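Local coordinates for protein PA1221 (Pseudomonas aeruginosa, PDB 4DG8) that belongs to the AMP-binding enzymes of the ANL clan, carries a phosphopantetheine attachment region and holds adenosine monophosphate, at residues V30-F33 and S34-A38; Q57-D60 and S61-L65; S471-A474 and L475-Q478. All coordinates share one frame; numbering follows the deposited sequence.

Interaction 1. Residues V30-F33 and S34-A38; sequences VARF and SEMAA
The charged contact on this helix joins R32 to E35, one turn on: NH1 of R32 lies 3.4 Å from OE1 of E35, a salt bridge whose hydrogen bond is weak, with an N-H...O angle of only 129°. The guanidinium and carboxylate planes stand 81° apart, so the two groups do not pair flat. The stronger polar partner of R32 is elsewhere, since its NE donates to the carbonyl oxygen of L227.

Among the van der Waals contacts, M36 covers one face of the same guanidinium. Its chain bends at chi2 (-63°) and again at chi3, which brings the methyl CE over the centre of the group, 3.6 Å from CZ of R32. A looser contact is made by the ring of F33, whose CE2 is 4.0 Å from CB of A37.

Hydrogen bonds to backbone oxygens make up the third group. The carbonyl oxygen of V30 is gripped twice by S34, from opposite faces of its plane: N of S34 at 2.9 Å and OG of S34, also at 2.9 Å. Further along, the amides of E35, M36 and A37 donate to the oxygens of A31, R32 and F33, the regular i to i+4 pattern of an alpha helix.

Helix 29-39 packs against two others. F33 touches L58 and L59 of helix 55-72 and L95 of helix 88-99, with its ring also meeting that of Y55; V30 touches L98 and L99 of helix 88-99.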
loop_
_atom_site.group_PDB
_atom_site.type_symbol
_atom_site.label_atom_id
_atom_site.label_comp_id
_atom_site.label_asym_id
_atom_site.label_seq_id
_atom_site.Cartn_x
_atom_site.Cartn_y
_atom_site.Cartn_z
ATOM N N VAL A 30 -12.518 -14.032 5.653
ATOM C CA VAL A 30 -12.745 -14.801 6.863
ATOM C C VAL A 30 -13.073 -16.261 6.539
ATOM O O VAL A 30 -12.680 -17.157 7.275
ATOM C CB VAL A 30 -13.830 -14.188 7.754
ATOM C CG1 VAL A 30 -13.403 -12.788 8.245
ATOM C CG2 VAL A 30 -15.127 -14.129 7.013
ATOM N N ALA A 31 -13.771 -16.505 5.432
ATOM C CA ALA A 31 -13.990 -17.885 5.009
ATOM C C ALA A 31 -12.656 -18.588 4.664
ATOM O O ALA A 31 -12.395 -19.701 5.113
ATOM C CB ALA A 31 -14.978 -17.944 3.836
ATOM N N ARG A 32 -11.793 -17.916 3.906
ATOM C CA ARG A 32 -10.526 -18.525 3.520
ATOM C C ARG A 32 -9.622 -18.725 4.736
ATOM O O ARG A 32 -9.043 -19.813 4.940
ATOM C CB ARG A 32 -9.829 -17.679 2.467
ATOM C CG ARG A 32 -8.439 -18.171 2.100
ATOM C CD ARG A 32 -8.467 -19.499 1.383
ATOM N NE ARG A 32 -7.097 -19.947 1.137
ATOM C CZ ARG A 32 -6.759 -21.015 0.420
ATOM N NH1 ARG A 32 -7.699 -21.778 -0.133
ATOM N NH2 ARG A 32 -5.471 -21.327 0.268
ATOM N N PHE A 33 -9.526 -17.692 5.565
ATOM C CA PHE A 33 -8.782 -17.841 6.803
ATOM C C PHE A 33 -9.312 -19.003 7.637
ATOM O O PHE A 33 -8.531 -19.755 8.215
ATOM C CB PHE A 33 -8.743 -16.556 7.659
ATOM C CG PHE A 33 -7.940 -16.729 8.913
ATOM C CD1 PHE A 33 -6.572 -16.511 8.910
ATOM C CD2 PHE A 33 -8.531 -17.219 10.063
ATOM C CE1 PHE A 33 -5.812 -16.733 10.066
ATOM C CE2 PHE A 33 -7.785 -17.445 11.225
ATOM C CZ PHE A 33 -6.427 -17.191 11.230
ATOM N N SER A 34 -10.630 -19.151 7.702
ATOM C CA SER A 34 -11.197 -20.217 8.504
ATOM C C SER A 34 -10.801 -21.578 7.946
ATOM O O SER A 34 -10.541 -22.525 8.701
ATOM C CB SER A 34 -12.722 -20.088 8.575
ATOM O OG SER A 34 -13.078 -19.017 9.430
ATOM N N GLU A 35 -10.773 -21.672 6.619
ATOM C CA GLU A 35 -10.366 -22.900 5.950
ATOM C C GLU A 35 -8.926 -23.261 6.372
ATOM O O GLU A 35 -8.632 -24.397 6.777
ATOM C CB GLU A 35 -10.475 -22.715 4.431
ATOM C CG GLU A 35 -10.076 -23.932 3.615
ATOM C CD GLU A 35 -10.034 -23.666 2.111
ATOM O OE1 GLU A 35 -10.424 -22.561 1.677
ATOM O OE2 GLU A 35 -9.606 -24.574 1.362
ATOM N N MET A 36 -8.044 -22.276 6.287
ATOM C CA MET A 36 -6.643 -22.454 6.662
ATOM C C MET A 36 -6.494 -22.849 8.127
ATOM O O MET A 36 -5.688 -23.719 8.455
ATOM C CB MET A 36 -5.824 -21.180 6.374
ATOM C CG MET A 36 -5.687 -20.822 4.885
ATOM S SD MET A 36 -4.803 -22.056 3.915
ATOM C CE MET A 36 -6.157 -23.072 3.301
ATOM N N ALA A 37 -7.275 -22.232 9.009
ATOM C CA ALA A 37 -7.138 -22.529 10.435
ATOM C C ALA A 37 -7.647 -23.927 10.755
ATOM O O ALA A 37 -7.156 -24.577 11.688
ATOM C CB ALA A 37 -7.857 -21.487 11.288
ATOM N N ALA A 38 -8.636 -24.384 9.981
ATOM C CA ALA A 38 -9.166 -25.734 10.141
ATOM C C ALA A 38 -8.169 -26.782 9.636
ATOM O O ALA A 38 -8.020 -27.856 10.227
ATOM C CB ALA A 38 -10.493 -25.874 9.405
#

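Interaction 2. Residues Q57-D60 and S61-L65; sequences QLLD and SAEQL
The first torsions of L59 and E63 bring their side chains together. CG of L59 is trans to its own amide nitrogen (chi1 -179°), whereas CG of E63 sits beside the amide nitrogen and trans to the carbonyl carbon (chi1 -72°), which turns the glutamate chain back along the helix over the preceding turn. The two side chains consequently touch with CD1 of L59 at 3.9 Å from CG of E63. The carboxylate end lies against the same leucine, its OE2 being 4.0 Å from CD1 of L59, so the aliphatic and charged parts of E63 both contribute to a van der Waals contact.

The backward turn of E63 also brings its methylene onto the main chain: CG of E63 is 3.0 Å from the carbonyl oxygen of L59, a close approach. That oxygen already accepts the amide of E63 at an N to O distance of 2.8 Å. Equivalent i to i+4 bonds, nearly straight at the hydrogen, run from the amides of S61, A62 and Q64 to the oxygens of Q57, L58 and D60, the evidence for a regular alpha helix.

E63 also approaches an acid. OD1 of D60 and OE1 of E63 are 4.2 Å apart, with their carboxylate planes inclined by 27°; if both are ionised, the pair would be mildly unfavourable. E63 additionally touches R158 from a loop.

On helix 55-72, L59 reaches A37 of helix 29-39. L58 packs on A45 and I46 of strand 44-48, while A62 rests on L95 of helix 88-99.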
loop_
_atom_site.group_PDB
_atom_site.type_symbol
_atom_site.label_atom_id
_atom_site.label_comp_id
_atom_site.label_asym_id
_atom_site.label_seq_id
_atom_site.Cartn_x
_atom_site.Cartn_y
_atom_site.Cartn_z
ATOM N N GLN A 57 -4.765 -20.446 17.836
ATOM C CA GLN A 57 -4.674 -19.371 18.820
ATOM C C GLN A 57 -5.086 -18.026 18.211
ATOM O O GLN A 57 -5.784 -17.245 18.850
ATOM C CB GLN A 57 -3.275 -19.269 19.410
ATOM C CG GLN A 57 -2.719 -20.613 19.843
ATOM C CD GLN A 57 -1.276 -20.547 20.313
ATOM O OE1 GLN A 57 -0.377 -20.138 19.566
ATOM N NE2 GLN A 57 -1.044 -20.968 21.555
ATOM N N LEU A 58 -4.652 -17.770 16.980
ATOM C CA LEU A 58 -4.989 -16.528 16.284
ATOM C C LEU A 58 -6.499 -16.404 16.122
ATOM O O LEU A 58 -7.078 -15.374 16.472
ATOM C CB LEU A 58 -4.290 -16.434 14.920
ATOM C CG LEU A 58 -4.574 -15.128 14.170
ATOM C CD1 LEU A 58 -4.380 -13.923 15.098
ATOM C CD2 LEU A 58 -3.757 -14.979 12.895
ATOM N N LEU A 59 -7.126 -17.475 15.629
ATOM C CA LEU A 59 -8.573 -17.539 15.453
ATOM C C LEU A 59 -9.331 -17.360 16.778
ATOM O O LEU A 59 -10.289 -16.610 16.825
ATOM C CB LEU A 59 -8.985 -18.842 14.751
ATOM C CG LEU A 59 -10.479 -19.063 14.453
ATOM C CD1 LEU A 59 -11.046 -17.956 13.600
ATOM C CD2 LEU A 59 -10.733 -20.423 13.798
ATOM N N ASP A 60 -8.916 -18.051 17.837
ATOM C CA ASP A 60 -9.526 -17.868 19.161
ATOM C C ASP A 60 -9.435 -16.421 19.672
ATOM O O ASP A 60 -10.419 -15.853 20.179
ATOM C CB ASP A 60 -8.876 -18.780 20.208
ATOM C CG ASP A 60 -9.202 -20.254 20.010
ATOM O OD1 ASP A 60 -10.124 -20.591 19.223
ATOM O OD2 ASP A 60 -8.519 -21.076 20.666
ATOM N N SER A 61 -8.248 -15.832 19.573
ATOM C CA SER A 61 -8.068 -14.471 20.072
ATOM C C SER A 61 -8.923 -13.487 19.267
ATOM O O SER A 61 -9.606 -12.615 19.826
ATOM C CB SER A 61 -6.589 -14.072 20.046
ATOM O OG SER A 61 -5.816 -14.954 20.844
ATOM N N ALA A 62 -8.895 -13.649 17.951
ATOM C CA ALA A 62 -9.652 -12.791 17.055
ATOM C C ALA A 62 -11.161 -12.975 17.225
ATOM O O ALA A 62 -11.904 -12.017 17.153
ATOM C CB ALA A 62 -9.231 -13.023 15.596
ATOM N N GLU A 63 -11.613 -14.206 17.437
ATOM C CA GLU A 63 -13.029 -14.457 17.717
ATOM C C GLU A 63 -13.451 -13.727 18.989
ATOM O O GLU A 63 -14.498 -13.074 19.015
ATOM C CB GLU A 63 -13.330 -15.962 17.822
ATOM C CG GLU A 63 -13.295 -16.706 16.475
ATOM C CD GLU A 63 -13.789 -18.154 16.561
ATOM O OE1 GLU A 63 -13.544 -18.839 17.580
ATOM O OE2 GLU A 63 -14.441 -18.604 15.597
ATOM N N GLN A 64 -12.631 -13.817 20.036
ATOM C CA GLN A 64 -12.950 -13.116 21.293
ATOM C C GLN A 64 -13.048 -11.582 21.138
ATOM O O GLN A 64 -14.041 -10.923 21.562
ATOM C CB GLN A 64 -11.932 -13.483 22.376
ATOM C CG GLN A 64 -12.251 -12.873 23.727
ATOM C CD GLN A 64 -11.237 -13.249 24.781
ATOM O OE1 GLN A 64 -10.401 -14.133 24.571
ATOM N NE2 GLN A 64 -11.298 -12.575 25.925
ATOM N N LEU A 65 -12.022 -11.011 20.508
ATOM C CA LEU A 65 -12.050 -9.585 20.219
ATOM C C LEU A 65 -13.284 -9.231 19.370
ATOM O O LEU A 65 -13.920 -8.192 19.567
ATOM C CB LEU A 65 -10.759 -9.151 19.519
ATOM C CG LEU A 65 -10.699 -7.673 19.129
ATOM C CD1 LEU A 65 -11.005 -6.804 20.341
ATOM C CD2 LEU A 65 -9.314 -7.334 18.555
#

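Interaction 3. Residues S471-A474 and L475-Q478; sequences SPQA and LLRQ
R477 folds back over Q473 and A474. CB is 3.7 Å from the carbonyl oxygens of both residues. CG then comes 3.4 Å from O of Q473, the oxygen that also accepts the amide of R477 at 3.0 Å. At chi3 (-71°) the chain bends, and the guanidinium is laid over the start of the helix with one face toward O of Q473 and the main chain of A474. NE donates to water 1 at 3.0 Å, the water lying in the guanidinium plane at its edge; that water also makes a weak bond to O of A474. NH1 passes 4.0 Å from CB of Q473, and NH2 ends 3.4 Å from CA and CB of A474.

At the helix's first residue, Q473 bends at chi2 and turns NE2 back to donate to OG of S471 at 2.9 Å, within its amide plane, while the same amide touches CD1 of L476. P472 occupies the N-cap position and centres an inverse gamma turn; its oxygen takes a weak bond from the amide of L476. Helix 473-478 joins strands 457-466 and 487-490 in a beta-alpha-beta unit, and P472, L475 and L476 touch F438 of helix 431-439.

Within the turn the arginine rests on main chain, the A474 methyl and one water; a crystal contact may also influence it. The Q473 oxygen may favour its charge, the helix start oppose it.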
loop_
_atom_site.group_PDB
_atom_site.type_symbol
_atom_site.label_atom_id
_atom_site.label_comp_id
_atom_site.label_asym_id
_atom_site.label_seq_id
_atom_site.Cartn_x
_atom_site.Cartn_y
_atom_site.Cartn_z
ATOM N N SER A 471 7.821 32.662 6.536
ATOM C CA SER A 471 7.953 31.199 6.620
ATOM C C SER A 471 6.642 30.489 7.004
ATOM O O SER A 471 5.988 30.856 7.987
ATOM C CB SER A 471 9.066 30.816 7.606
ATOM O OG SER A 471 9.248 29.409 7.666
ATOM N N PRO A 472 6.267 29.458 6.228
ATOM C CA PRO A 472 4.985 28.744 6.334
ATOM C C PRO A 472 4.929 27.678 7.442
ATOM O O PRO A 472 4.569 26.534 7.161
ATOM C CB PRO A 472 4.871 28.063 4.969
ATOM C CG PRO A 472 6.290 27.755 4.612
ATOM C CD PRO A 472 7.097 28.926 5.131
ATOM N N GLN A 473 5.251 28.054 8.677
ATOM C CA GLN A 473 5.290 27.112 9.800
ATOM C C GLN A 473 3.908 26.603 10.210
ATOM O O GLN A 473 3.750 25.445 10.627
ATOM C CB GLN A 473 5.979 27.762 11.007
ATOM C CG GLN A 473 7.442 28.085 10.773
ATOM C CD GLN A 473 8.230 26.866 10.336
ATOM O OE1 GLN A 473 8.150 25.805 10.960
ATOM N NE2 GLN A 473 8.983 27.004 9.247
ATOM N N ALA A 474 2.913 27.477 10.091
ATOM C CA ALA A 474 1.554 27.149 10.510
ATOM C C ALA A 474 0.945 26.099 9.597
ATOM O O ALA A 474 0.101 25.313 10.028
ATOM C CB ALA A 474 0.681 28.398 10.552
ATOM N N LEU A 475 1.370 26.093 8.336
ATOM C CA LEU A 475 0.959 25.046 7.406
ATOM C C LEU A 475 1.617 23.709 7.763
ATOM O O LEU A 475 0.946 22.675 7.838
ATOM C CB LEU A 475 1.296 25.433 5.965
ATOM C CG LEU A 475 1.035 24.365 4.899
ATOM C CD1 LEU A 475 -0.409 23.861 4.946
ATOM C CD2 LEU A 475 1.370 24.926 3.529
ATOM N N LEU A 476 2.928 23.737 7.987
ATOM C CA LEU A 476 3.664 22.529 8.370
ATOM C C LEU A 476 3.037 21.856 9.595
ATOM O O LEU A 476 2.885 20.631 9.631
ATOM C CB LEU A 476 5.133 22.855 8.649
ATOM C CG LEU A 476 5.925 23.456 7.493
ATOM C CD1 LEU A 476 7.356 23.715 7.923
ATOM C CD2 LEU A 476 5.888 22.530 6.299
ATOM N N ARG A 477 2.690 22.661 10.597
ATOM C CA ARG A 477 2.000 22.154 11.778
ATOM C C ARG A 477 0.707 21.386 11.459
ATOM O O ARG A 477 0.322 20.481 12.203
ATOM C CB ARG A 477 1.692 23.292 12.752
ATOM C CG ARG A 477 2.898 23.804 13.507
ATOM C CD ARG A 477 2.463 24.686 14.656
ATOM N NE ARG A 477 1.924 25.967 14.205
ATOM C CZ ARG A 477 2.649 27.076 14.071
ATOM N NH1 ARG A 477 3.946 27.060 14.352
ATOM N NH2 ARG A 477 2.080 28.202 13.659
ATOM N N GLN A 478 0.026 21.765 10.376
ATOM C CA GLN A 478 -1.245 21.129 10.017
ATOM C C GLN A 478 -1.113 19.928 9.083
ATOM O O GLN A 478 -2.068 19.168 8.903
ATOM C CB GLN A 478 -2.177 22.147 9.371
ATOM C CG GLN A 478 -2.727 23.184 10.338
ATOM C CD GLN A 478 -3.740 24.082 9.672
ATOM O OE1 GLN A 478 -3.394 25.145 9.162
ATOM N NE2 GLN A 478 -4.998 23.649 9.654
HETATM O O HOH W 1 -0.872 25.898 13.211
#

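From the N terminus, interaction 1 comes first on helix 29-39, interaction 2 follows on helix 55-72, and interaction 3 lies far along the chain on helix 473-478. Each is local to one helix, so none closes a long loop, and the three run in series without nesting or crossing. The first two adjoin, their centres 13 Å apart, and side-chain packing between them joins the two helices. Interaction 3 stands apart, its centre about 48 Å from that of interaction 1 and 44 Å from that of interaction 2; its helix connects strands 457-466 and 487-490.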